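Local structure of DNA replication regulator protein HobA (Helicobacter pylori, 2UVP) at residues Gly53-Val58 against Ser87-Asn92; Ile47-Asn52 against Asn115-His120. The protein is required to initiate DNA replication and increases binding of the initiator DnaA to the oriC region. All coordinates share one frame; numbering follows the deposited sequence.

Both contacts reach the parallel sheet of one alpha/beta domain. Interaction 1 pairs strand 55-60 with strand 88-90, an outermost strand of the sheet within this chain, by regular backbone hydrogen bonds and apolar side chains. Interaction 2 lays the C-terminal end of helix 39-51 on the start of strand 116-121, the neighbour of 55-60 on its other edge; it has no clear direct hydrogen bond and relies on ring packing and a water. The turn into strand 55-60 links them through G54 N to H49 O, and the strand itself through L57 N to M117 O, both probable hydrogen bonds. Both are mostly buried, but interaction 2 reaches the surface at N52.

Interaction 1 (Gly53-Val58 against Ser87-Asn92); sequences GGSLLV and SVIDFN
A beta-alpha-beta unit closes here: strand 55-60, followed by helix 65-75, meets strand 88-90 in parallel, and the axes of 55-58 and 88-90 approach to 4.7 Å. L56 carries the pairing to both sides of V88, its N donating to S87 O (2.8 Å) and its O accepting from I89 N (2.8 Å). V58 continues the ladder: its N reaches I89 O at 2.8 Å in a nearly straight bond (173° at the hydrogen), while its O takes F91 N (2.8 Å) on a more bent path, 144°, where the chain leaves the strand.

Branched apolar side chains suit faces that pack against further layers. On one, L57 CD1 and I89 CD1 meet at 3.7 Å, the side chains side by side, pointing the same way and touching Y113; F91 CB packs against L57 CB. On the other, V58 CG2 meets V88 CG1 at 3.7 Å, and V58 rests on L68 of the connecting helix; D90, also on this face, turns OD1 to A93 N. Before V88, S87 faces S55, whose CB lies 3.1 Å from S87 OG, a buried hydroxyl with no modelled partner. Strand pairing across a helical connection is typical of a layered alpha/beta fold with a parallel sheet.

Interaction 2 (Ile47-Asn52 against Asn115-His120); sequences ISHVLN and NPMFWH
H49, near the C-terminal end of helix 39-51, lays its imidazole against M117 and N115 at the start of strand 116-121, so the contact is helix-on-sheet packing in an alpha/beta domain. The helix ends in a Schellman motif with G53 as its C' residue, which turns the chain into strand 55-60. Histidine suits its place because a flat ring with a nitrogen at its edge can offer a face to M117 and an edge to N115 at once.

The apolar part is a CH-pi contact. M117 CB sits over one face of the H49 ring, 3.5 Å from its centroid and displaced from the centre toward CE1, the nearest ring atom at 3.2 Å. The flexible thioether follows the ring back toward the helix: SD lies obliquely, 4.4 Å from the H49 ring centroid, and the bend at chi3 (-80°) brings CE to within 3.7 Å of H49 CB. Methionine suits this place because its unbranched chain can lie along both the flat ring and the base of the same side chain. M117 also touches L56, tying the contact to the neighbouring strand 55-60.

The polar part gathers at the ring's edge. With CG anti to the backbone N (chi1 -176°), H49 extends from the helix to bring NE2 3.0 Å from N115 O, near the ring plane; that oxygen is also engaged by the backbone N of S55 in the sheet pairing. The N115 amide plane is turned 66° from the imidazole. Asparagine suits this margin because its side chain can lie beside the ring while its amide nitrogen serves a water.

That water bridges the solvent side of the contact, donating to N52 O at 2.6 Å and accepting from N115 ND2 at 2.9 Å.

Interaction 1 (Gly53-Val58 against Ser87-Asn92)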
loop_
_atom_site.group_PDB
_atom_site.type_symbol
_atom_site.label_atom_id
_atom_site.label_comp_id
_atom_site.label_asym_id
_atom_site.label_seq_id
_atom_site.Cartn_x
_atom_site.Cartn_y
_atom_site.Cartn_z
ATOM N N GLY A 53 -8.318 -27.045 4.637
ATOM C CA GLY A 53 -7.223 -26.246 5.196
ATOM C C GLY A 53 -6.405 -25.501 4.161
ATOM O O GLY A 53 -5.328 -24.939 4.474
ATOM N N GLY A 54 -6.909 -25.469 2.932
ATOM C CA GLY A 54 -6.220 -24.795 1.826
ATOM C C GLY A 54 -6.180 -23.274 1.951
ATOM O O GLY A 54 -7.041 -22.668 2.579
ATOM N N SER A 55 -5.170 -22.668 1.344
ATOM C CA SER A 55 -5.047 -21.213 1.272
ATOM C C SER A 55 -5.512 -20.701 -0.097
ATOM O O SER A 55 -5.443 -21.416 -1.109
ATOM C CB SER A 55 -3.585 -20.779 1.555
ATOM O OG SER A 55 -2.696 -21.392 0.643
ATOM N N LEU A 56 -6.019 -19.469 -0.137
ATOM C CA LEU A 56 -6.399 -18.845 -1.403
ATOM C C LEU A 56 -5.453 -17.695 -1.688
ATOM O O LEU A 56 -5.331 -16.760 -0.880
ATOM C CB LEU A 56 -7.846 -18.327 -1.365
ATOM C CG LEU A 56 -8.936 -19.385 -1.223
ATOM C CD1 LEU A 56 -10.250 -18.687 -0.937
ATOM C CD2 LEU A 56 -9.018 -20.210 -2.501
ATOM N N LEU A 57 -4.755 -17.780 -2.815
ATOM C CA LEU A 57 -3.810 -16.734 -3.191
ATOM C C LEU A 57 -4.516 -15.946 -4.274
ATOM O O LEU A 57 -4.675 -16.429 -5.404
ATOM C CB LEU A 57 -2.493 -17.334 -3.710
ATOM C CG LEU A 57 -1.445 -17.719 -2.641
ATOM C CD1 LEU A 57 -1.965 -18.691 -1.622
ATOM C CD2 LEU A 57 -0.200 -18.270 -3.378
ATOM N N VAL A 58 -4.934 -14.735 -3.931
ATOM C CA VAL A 58 -5.860 -13.989 -4.776
ATOM C C VAL A 58 -5.117 -12.938 -5.586
ATOM O O VAL A 58 -4.323 -12.144 -5.052
ATOM C CB VAL A 58 -6.993 -13.303 -3.927
ATOM C CG1 VAL A 58 -8.089 -12.767 -4.852
ATOM C CG2 VAL A 58 -7.634 -14.295 -2.946
ATOM N N SER A 87 -7.962 -18.483 5.310
ATOM C CA SER A 87 -6.608 -18.432 4.800
ATOM C C SER A 87 -6.585 -17.789 3.394
ATOM O O SER A 87 -6.649 -18.482 2.378
ATOM C CB SER A 87 -6.006 -19.837 4.781
ATOM O OG SER A 87 -4.679 -19.785 4.297
ATOM N N VAL A 88 -6.491 -16.455 3.360
ATOM C CA VAL A 88 -6.612 -15.677 2.130
ATOM C C VAL A 88 -5.416 -14.738 2.067
ATOM O O VAL A 88 -5.076 -14.069 3.058
ATOM C CB VAL A 88 -7.925 -14.843 2.108
ATOM C CG1 VAL A 88 -8.103 -14.098 0.748
ATOM C CG2 VAL A 88 -9.152 -15.708 2.413
ATOM N N ILE A 89 -4.767 -14.707 0.913
ATOM C CA ILE A 89 -3.546 -13.946 0.724
ATOM C C ILE A 89 -3.681 -13.060 -0.509
ATOM O O ILE A 89 -4.222 -13.496 -1.533
ATOM C CB ILE A 89 -2.345 -14.901 0.533
ATOM C CG1 ILE A 89 -2.043 -15.670 1.839
ATOM C CG2 ILE A 89 -1.110 -14.177 0.005
ATOM C CD1 ILE A 89 -2.327 -17.092 1.710
ATOM N N ASP A 90 -3.201 -11.815 -0.395
ATOM C CA ASP A 90 -3.102 -10.903 -1.522
ATOM C C ASP A 90 -1.866 -11.291 -2.346
ATOM O O ASP A 90 -0.729 -10.957 -1.998
ATOM C CB ASP A 90 -3.020 -9.450 -1.031
ATOM C CG ASP A 90 -2.894 -8.438 -2.170
ATOM O OD1 ASP A 90 -2.564 -8.823 -3.315
ATOM O OD2 ASP A 90 -3.106 -7.233 -1.879
ATOM N N PHE A 91 -2.099 -12.014 -3.436
ATOM C CA PHE A 91 -1.016 -12.482 -4.276
ATOM C C PHE A 91 -0.390 -11.353 -5.097
ATOM O O PHE A 91 0.837 -11.336 -5.271
ATOM C CB PHE A 91 -1.507 -13.644 -5.160
ATOM C CG PHE A 91 -0.416 -14.311 -5.971
ATOM C CD1 PHE A 91 0.780 -14.694 -5.382
ATOM C CD2 PHE A 91 -0.625 -14.612 -7.316
ATOM C CE1 PHE A 91 1.786 -15.317 -6.133
ATOM C CE2 PHE A 91 0.371 -15.241 -8.075
ATOM C CZ PHE A 91 1.578 -15.595 -7.475
ATOM N N ASN A 92 -1.203 -10.399 -5.568
ATOM C CA ASN A 92 -0.682 -9.223 -6.290
ATOM C C ASN A 92 0.424 -8.575 -5.492
ATOM O O ASN A 92 1.385 -8.092 -6.070
ATOM C CB ASN A 92 -1.743 -8.128 -6.525
ATOM C CG ASN A 92 -2.579 -8.336 -7.801
ATOM O OD1 ASN A 92 -3.119 -7.373 -8.371
ATOM N ND2 ASN A 92 -2.724 -9.551 -8.214
#

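Interaction 2 (Ile47-Asn52 against Asn115-His120)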
loop_
_atom_site.group_PDB
_atom_site.type_symbol
_atom_site.label_atom_id
_atom_site.label_comp_id
_atom_site.label_asym_id
_atom_site.label_seq_id
_atom_site.Cartn_x
_atom_site.Cartn_y
_atom_site.Cartn_z
ATOM N N ILE A 47 -14.697 -24.337 -2.194
ATOM C CA ILE A 47 -15.170 -24.571 -0.832
ATOM C C ILE A 47 -14.479 -25.798 -0.210
ATOM O O ILE A 47 -14.009 -25.727 0.925
ATOM C CB ILE A 47 -16.689 -24.735 -0.768
ATOM C CG1 ILE A 47 -17.353 -23.384 -1.082
ATOM C CG2 ILE A 47 -17.102 -25.213 0.628
ATOM C CD1 ILE A 47 -18.856 -23.483 -1.361
ATOM N N SER A 48 -14.402 -26.896 -0.961
ATOM C CA SER A 48 -13.705 -28.100 -0.483
ATOM C C SER A 48 -12.253 -27.803 -0.124
ATOM O O SER A 48 -11.746 -28.299 0.887
ATOM C CB SER A 48 -13.765 -29.206 -1.526
ATOM O OG SER A 48 -15.073 -29.759 -1.524
ATOM N N HIS A 49 -11.598 -27.007 -0.970
ATOM C CA HIS A 49 -10.213 -26.597 -0.730
ATOM C C HIS A 49 -10.105 -25.855 0.587
ATOM O O HIS A 49 -9.247 -26.162 1.427
ATOM C CB HIS A 49 -9.711 -25.730 -1.872
ATOM C CG HIS A 49 -8.268 -25.354 -1.751
ATOM N ND1 HIS A 49 -7.847 -24.104 -1.349
ATOM C CD2 HIS A 49 -7.149 -26.074 -1.983
ATOM C CE1 HIS A 49 -6.523 -24.064 -1.359
ATOM N NE2 HIS A 49 -6.077 -25.257 -1.711
ATOM N N VAL A 50 -10.992 -24.883 0.785
ATOM C CA VAL A 50 -11.038 -24.155 2.045
ATOM C C VAL A 50 -11.270 -25.092 3.228
ATOM O O VAL A 50 -10.566 -25.010 4.228
ATOM C CB VAL A 50 -12.085 -23.016 1.998
ATOM C CG1 VAL A 50 -12.319 -22.417 3.397
ATOM C CG2 VAL A 50 -11.652 -21.954 0.980
ATOM N N LEU A 51 -12.214 -26.025 3.094
ATOM C CA LEU A 51 -12.519 -26.966 4.173
ATOM C C LEU A 51 -11.352 -27.867 4.512
ATOM O O LEU A 51 -11.233 -28.336 5.644
ATOM C CB LEU A 51 -13.700 -27.849 3.771
ATOM C CG LEU A 51 -15.096 -27.365 4.168
ATOM C CD1 LEU A 51 -15.320 -25.849 4.083
ATOM C CD2 LEU A 51 -16.124 -28.138 3.345
ATOM N N ASN A 52 -10.530 -28.137 3.512
ATOM C CA ASN A 52 -9.384 -29.014 3.653
ATOM C C ASN A 52 -8.151 -28.305 4.229
ATOM O O ASN A 52 -7.081 -28.915 4.315
ATOM C CB ASN A 52 -9.057 -29.639 2.306
ATOM C CG ASN A 52 -9.991 -30.789 1.951
ATOM O OD1 ASN A 52 -10.631 -31.378 2.823
ATOM N ND2 ASN A 52 -10.058 -31.122 0.664
ATOM N N ASN A 115 -0.735 -25.642 1.072
ATOM C CA ASN A 115 -1.771 -26.100 0.133
ATOM C C ASN A 115 -2.433 -24.896 -0.548
ATOM O O ASN A 115 -3.572 -24.579 -0.236
ATOM C CB ASN A 115 -2.804 -26.939 0.912
ATOM C CG ASN A 115 -3.882 -27.565 0.026
ATOM O OD1 ASN A 115 -3.726 -27.698 -1.186
ATOM N ND2 ASN A 115 -4.980 -27.959 0.651
ATOM N N PRO A 116 -1.718 -24.238 -1.483
ATOM C CA PRO A 116 -2.285 -23.031 -2.093
ATOM C C PRO A 116 -3.245 -23.330 -3.242
ATOM O O PRO A 116 -3.138 -24.368 -3.884
ATOM C CB PRO A 116 -1.052 -22.318 -2.637
ATOM C CG PRO A 116 -0.167 -23.487 -3.086
ATOM C CD PRO A 116 -0.369 -24.532 -2.017
ATOM N N MET A 117 -4.164 -22.398 -3.487
ATOM C CA MET A 117 -5.000 -22.409 -4.681
ATOM C C MET A 117 -4.995 -20.976 -5.186
ATOM O O MET A 117 -5.137 -20.045 -4.380
ATOM C CB MET A 117 -6.432 -22.869 -4.358
ATOM C CG MET A 117 -7.415 -22.609 -5.498
ATOM S SD MET A 117 -9.125 -23.065 -5.140
ATOM C CE MET A 117 -9.062 -24.831 -5.404
ATOM N N PHE A 118 -4.792 -20.800 -6.492
ATOM C CA PHE A 118 -4.763 -19.470 -7.091
ATOM C C PHE A 118 -6.160 -19.050 -7.474
ATOM O O PHE A 118 -6.846 -19.775 -8.198
ATOM C CB PHE A 118 -3.894 -19.434 -8.339
ATOM C CG PHE A 118 -2.447 -19.675 -8.071
ATOM C CD1 PHE A 118 -1.676 -18.721 -7.414
ATOM C CD2 PHE A 118 -1.850 -20.851 -8.494
ATOM C CE1 PHE A 118 -0.311 -18.944 -7.171
ATOM C CE2 PHE A 118 -0.486 -21.092 -8.253
ATOM C CZ PHE A 118 0.281 -20.140 -7.595
ATOM N N TRP A 119 -6.581 -17.886 -7.007
ATOM C CA TRP A 119 -7.880 -17.338 -7.425
ATOM C C TRP A 119 -7.568 -16.082 -8.187
ATOM O O TRP A 119 -7.079 -15.100 -7.611
ATOM C CB TRP A 119 -8.717 -17.009 -6.203
ATOM C CG TRP A 119 -10.072 -16.406 -6.449
ATOM C CD1 TRP A 119 -10.633 -16.012 -7.651
ATOM C CD2 TRP A 119 -11.034 -16.109 -5.440
ATOM N NE1 TRP A 119 -11.895 -15.493 -7.429
ATOM C CE2 TRP A 119 -12.157 -15.530 -6.082
ATOM C CE3 TRP A 119 -11.046 -16.255 -4.049
ATOM C CZ2 TRP A 119 -13.299 -15.143 -5.378
ATOM C CZ3 TRP A 119 -12.169 -15.877 -3.347
ATOM C CH2 TRP A 119 -13.294 -15.319 -4.018
ATOM N N HIS A 120 -7.797 -16.101 -9.500
ATOM C CA HIS A 120 -7.405 -14.939 -10.299
ATOM C C HIS A 120 -8.625 -14.367 -10.985
ATOM O O HIS A 120 -9.452 -15.125 -11.494
ATOM C CB HIS A 120 -6.329 -15.281 -11.336
ATOM C CG HIS A 120 -5.979 -14.126 -12.215
ATOM N ND1 HIS A 120 -5.174 -13.087 -11.789
ATOM C CD2 HIS A 120 -6.410 -13.785 -13.458
ATOM C CE1 HIS A 120 -5.076 -12.192 -12.756
ATOM N NE2 HIS A 120 -5.852 -12.573 -13.757
HETATM O O HOH W 1 -4.696 -28.140 3.572
#